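D,D-dipeptidase/D,D-carboxypeptidase (Enterococcus faecalis, PDB 4MUQ) hydrolyses D-Ala-D-Ala dipeptides, and probably also trims the terminal D-Ala from peptidoglycan precursors, as a zinc-dependent peptidase of vancomycin resistance. Local coordinates at residues 110-115 / 169-174. Sequence-based numbering, arbitrary orientation.
Sequences TGLAID and FRYVGY. With ZN (zinc ion), chain B; LY0 ((2R)-3-[(R)-[(1R)-1-aminoethyl](hydroxy)phosphoryl]-2-methylpropanoic acid), chain C; 2D8 ((2R)-3-[(R)-[(1S)-1-aminoethyl](hydroxy)phosphoryl]-2-methylpropanoic acid), chain D.
L112 meets R170 and Y171 where two central strands of the Hedgehog/DD-peptidase sheet, 113-118 and 168-171, begin to pair antiparallel, a worked example of how a sheet carries metal ligands on neighbouring strands. Just before the strand, T110 OG1 accepts from L112 N in an ST turn and so shapes the approach of L112. The carbonyl of L112 then takes the first rung: Y171 N reaches L112 O at 2.8 Å, almost straight at the hydrogen (175°). The leucine side chain itself crosses the arginine obliquely, its CD1 3.7 Å from R170 NH2. The arginine chain bends at chi2 (65°), which brings the guanidinium back to that methyl; there NE bonds to Y171 O from above the carbonyl plane, while E107 forms a salt bridge with NH1. The other methyl, L112 CD2, approaches the Y171 ring at a slant, and V51 of helix 49-62 touches both residues. A113 faces R170 in a non-hydrogen-bonded pair, and its CA sends a CH···O contact to F169 O at 3.3 Å. I114 and F169 follow as the hydrogen-bonded pair, I114 N to F169 O at 2.9 Å and F169 N to I114 O at 2.8 Å; their side chains share a face with F148 of the neighbouring strand 148-150, and L55 of helix 49-62 touches I114 there. D115 closes the segment on the same face as A113, joining H108, H168 and the phosphinate oxygens O31 and O32 of the bound D-Ala-D-Ala analog on zinc, which it grips with both carboxylate oxygens, OD1 at 2.0 Å and OD2 at 2.4 Å.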
loop_
_atom_site.group_PDB
_atom_site.type_symbol
_atom_site.label_atom_id
_atom_site.label_comp_id
_atom_site.label_asym_id
_atom_site.label_seq_id
_atom_site.Cartn_x
_atom_site.Cartn_y
_atom_site.Cartn_z
ATOM N N THR A 110 -7.687 4.320 2.099
ATOM C CA THR A 110 -6.547 5.207 1.806
ATOM C C THR A 110 -6.405 5.556 0.322
ATOM O O THR A 110 -5.654 6.458 -0.036
ATOM C CB THR A 110 -5.183 4.592 2.208
ATOM O OG1 THR A 110 -4.910 3.451 1.388
ATOM C CG2 THR A 110 -5.132 4.207 3.696
ATOM N N GLY A 111 -7.078 4.810 -0.549
ATOM C CA GLY A 111 -6.851 4.966 -1.981
ATOM C C GLY A 111 -5.608 4.264 -2.502
ATOM O O GLY A 111 -5.273 4.419 -3.679
ATOM N N LEU A 112 -4.930 3.504 -1.640
ATOM C CA LEU A 112 -3.694 2.797 -1.998
ATOM C C LEU A 112 -3.898 1.313 -2.245
ATOM O O LEU A 112 -2.962 0.626 -2.637
ATOM C CB LEU A 112 -2.659 2.973 -0.883
ATOM C CG LEU A 112 -2.264 4.415 -0.536
ATOM C CD1 LEU A 112 -1.351 4.423 0.685
ATOM C CD2 LEU A 112 -1.584 5.135 -1.706
ATOM N N ALA A 113 -5.110 0.808 -2.012
ATOM C CA ALA A 113 -5.350 -0.630 -2.125
ATOM C C ALA A 113 -6.362 -0.941 -3.195
ATOM O O ALA A 113 -7.323 -0.213 -3.395
ATOM C CB ALA A 113 -5.811 -1.198 -0.790
ATOM N N ILE A 114 -6.138 -2.059 -3.866
ATOM C CA ILE A 114 -7.051 -2.502 -4.900
ATOM C C ILE A 114 -7.238 -4.011 -4.821
ATOM O O ILE A 114 -6.290 -4.761 -4.596
ATOM C CB ILE A 114 -6.572 -2.043 -6.297
ATOM C CG1 ILE A 114 -7.645 -2.344 -7.343
ATOM C CG2 ILE A 114 -5.224 -2.654 -6.664
ATOM C CD1 ILE A 114 -7.774 -1.290 -8.416
ATOM N N ASP A 115 -8.490 -4.437 -5.005
ATOM C CA ASP A 115 -8.819 -5.845 -5.174
ATOM C C ASP A 115 -8.971 -6.097 -6.662
ATOM O O ASP A 115 -9.709 -5.377 -7.344
ATOM C CB ASP A 115 -10.112 -6.193 -4.418
ATOM C CG ASP A 115 -9.968 -6.045 -2.905
ATOM O OD1 ASP A 115 -8.854 -6.122 -2.418
ATOM O OD2 ASP A 115 -10.939 -5.817 -2.155
ATOM N N PHE A 169 -4.113 -6.015 -3.271
ATOM C CA PHE A 169 -2.778 -5.449 -3.482
ATOM C C PHE A 169 -2.698 -4.052 -2.912
ATOM O O PHE A 169 -3.640 -3.271 -3.005
ATOM C CB PHE A 169 -2.425 -5.466 -4.979
ATOM C CG PHE A 169 -2.181 -6.844 -5.491
ATOM C CD1 PHE A 169 -0.889 -7.347 -5.551
ATOM C CD2 PHE A 169 -3.238 -7.672 -5.828
ATOM C CE1 PHE A 169 -0.639 -8.644 -5.988
ATOM C CE2 PHE A 169 -3.002 -8.972 -6.255
ATOM C CZ PHE A 169 -1.693 -9.456 -6.335
ATOM N N ARG A 170 -1.555 -3.749 -2.309
ATOM C CA ARG A 170 -1.334 -2.467 -1.650
ATOM C C ARG A 170 -0.169 -1.736 -2.300
ATOM O O ARG A 170 0.903 -2.326 -2.498
ATOM C CB ARG A 170 -1.044 -2.713 -0.160
ATOM C CG ARG A 170 -0.391 -1.545 0.592
ATOM C CD ARG A 170 -1.268 -0.312 0.698
ATOM N NE ARG A 170 -0.455 0.789 1.216
ATOM C CZ ARG A 170 -0.301 1.070 2.505
ATOM N NH1 ARG A 170 -0.944 0.376 3.433
ATOM N NH2 ARG A 170 0.503 2.071 2.866
ATOM N N TYR A 171 -0.384 -0.475 -2.664
ATOM C CA TYR A 171 0.706 0.355 -3.158
ATOM C C TYR A 171 1.486 0.935 -1.987
ATOM O O TYR A 171 0.909 1.624 -1.134
ATOM C CB TYR A 171 0.160 1.488 -4.011
ATOM C CG TYR A 171 1.232 2.352 -4.621
ATOM C CD1 TYR A 171 1.881 1.952 -5.772
ATOM C CD2 TYR A 171 1.587 3.562 -4.040
ATOM C CE1 TYR A 171 2.862 2.741 -6.341
ATOM C CE2 TYR A 171 2.563 4.369 -4.610
ATOM C CZ TYR A 171 3.195 3.944 -5.758
ATOM O OH TYR A 171 4.177 4.722 -6.340
ATOM N N VAL A 172 2.797 0.673 -1.964
ATOM C CA VAL A 172 3.713 1.295 -0.997
ATOM C C VAL A 172 4.751 2.154 -1.698
ATOM O O VAL A 172 5.444 2.952 -1.055
ATOM C CB VAL A 172 4.431 0.260 -0.108
ATOM C CG1 VAL A 172 3.444 -0.388 0.851
ATOM C CG2 VAL A 172 5.147 -0.789 -0.953
ATOM N N GLY A 173 4.869 2.001 -3.012
ATOM C CA GLY A 173 5.870 2.713 -3.780
ATOM C C GLY A 173 7.166 1.940 -3.943
ATOM O O GLY A 173 7.534 1.123 -3.096
ATOM N N TYR A 174 7.845 2.196 -5.050
ATOM C CA TYR A 174 9.172 1.649 -5.292
ATOM C C TYR A 174 10.179 2.532 -4.552
ATOM O O TYR A 174 10.022 3.750 -4.516
ATOM C CB TYR A 174 9.438 1.686 -6.795
ATOM C CG TYR A 174 10.701 1.003 -7.247
ATOM C CD1 TYR A 174 10.719 -0.370 -7.501
ATOM C CD2 TYR A 174 11.869 1.723 -7.443
ATOM C CE1 TYR A 174 11.872 -1.000 -7.923
ATOM C CE2 TYR A 174 13.033 1.096 -7.869
ATOM C CZ TYR A 174 13.021 -0.264 -8.105
ATOM O OH TYR A 174 14.172 -0.893 -8.530
HETATM ZN ZN ZN B . -9.191 -5.572 -0.564
HETATM P P LY0 C . -10.851 -6.987 1.289
HETATM C C1 LY0 C . -13.424 -7.142 1.802
HETATM N N1 LY0 C . -12.368 -9.177 1.336
HETATM C C2 LY0 C . -12.414 -7.835 0.909
HETATM C C4 LY0 C . -10.446 -7.163 3.050
HETATM C C5 LY0 C . -9.541 -6.095 3.583
HETATM C C6 LY0 C . -10.343 -4.841 3.893
HETATM C C7 LY0 C . -8.834 -6.639 4.812
HETATM O O31 LY0 C . -11.022 -5.479 0.993
HETATM O O32 LY0 C . -9.730 -7.498 0.326
HETATM O O61 LY0 C . -9.772 -3.773 3.750
HETATM O O62 LY0 C . -11.489 -4.949 4.296
HETATM C C4 2D8 D . -10.436 -7.163 3.052
HETATM C C5 2D8 D . -9.537 -6.093 3.585
HETATM C C6 2D8 D . -10.343 -4.840 3.893
HETATM C C7 2D8 D . -8.832 -6.638 4.814
HETATM N N1 2D8 D . -12.644 -7.946 -0.394
HETATM P P 2D8 D . -10.845 -6.990 1.293
HETATM C C1 2D8 D . -13.425 -7.170 1.782
HETATM C C2 2D8 D . -12.374 -7.919 0.986
HETATM O O31 2D8 D . -11.040 -5.485 0.997
HETATM O O32 2D8 D . -9.730 -7.499 0.323
HETATM O O61 2D8 D . -9.772 -3.772 3.751
HETATM O O62 2D8 D . -11.489 -4.949 4.296
#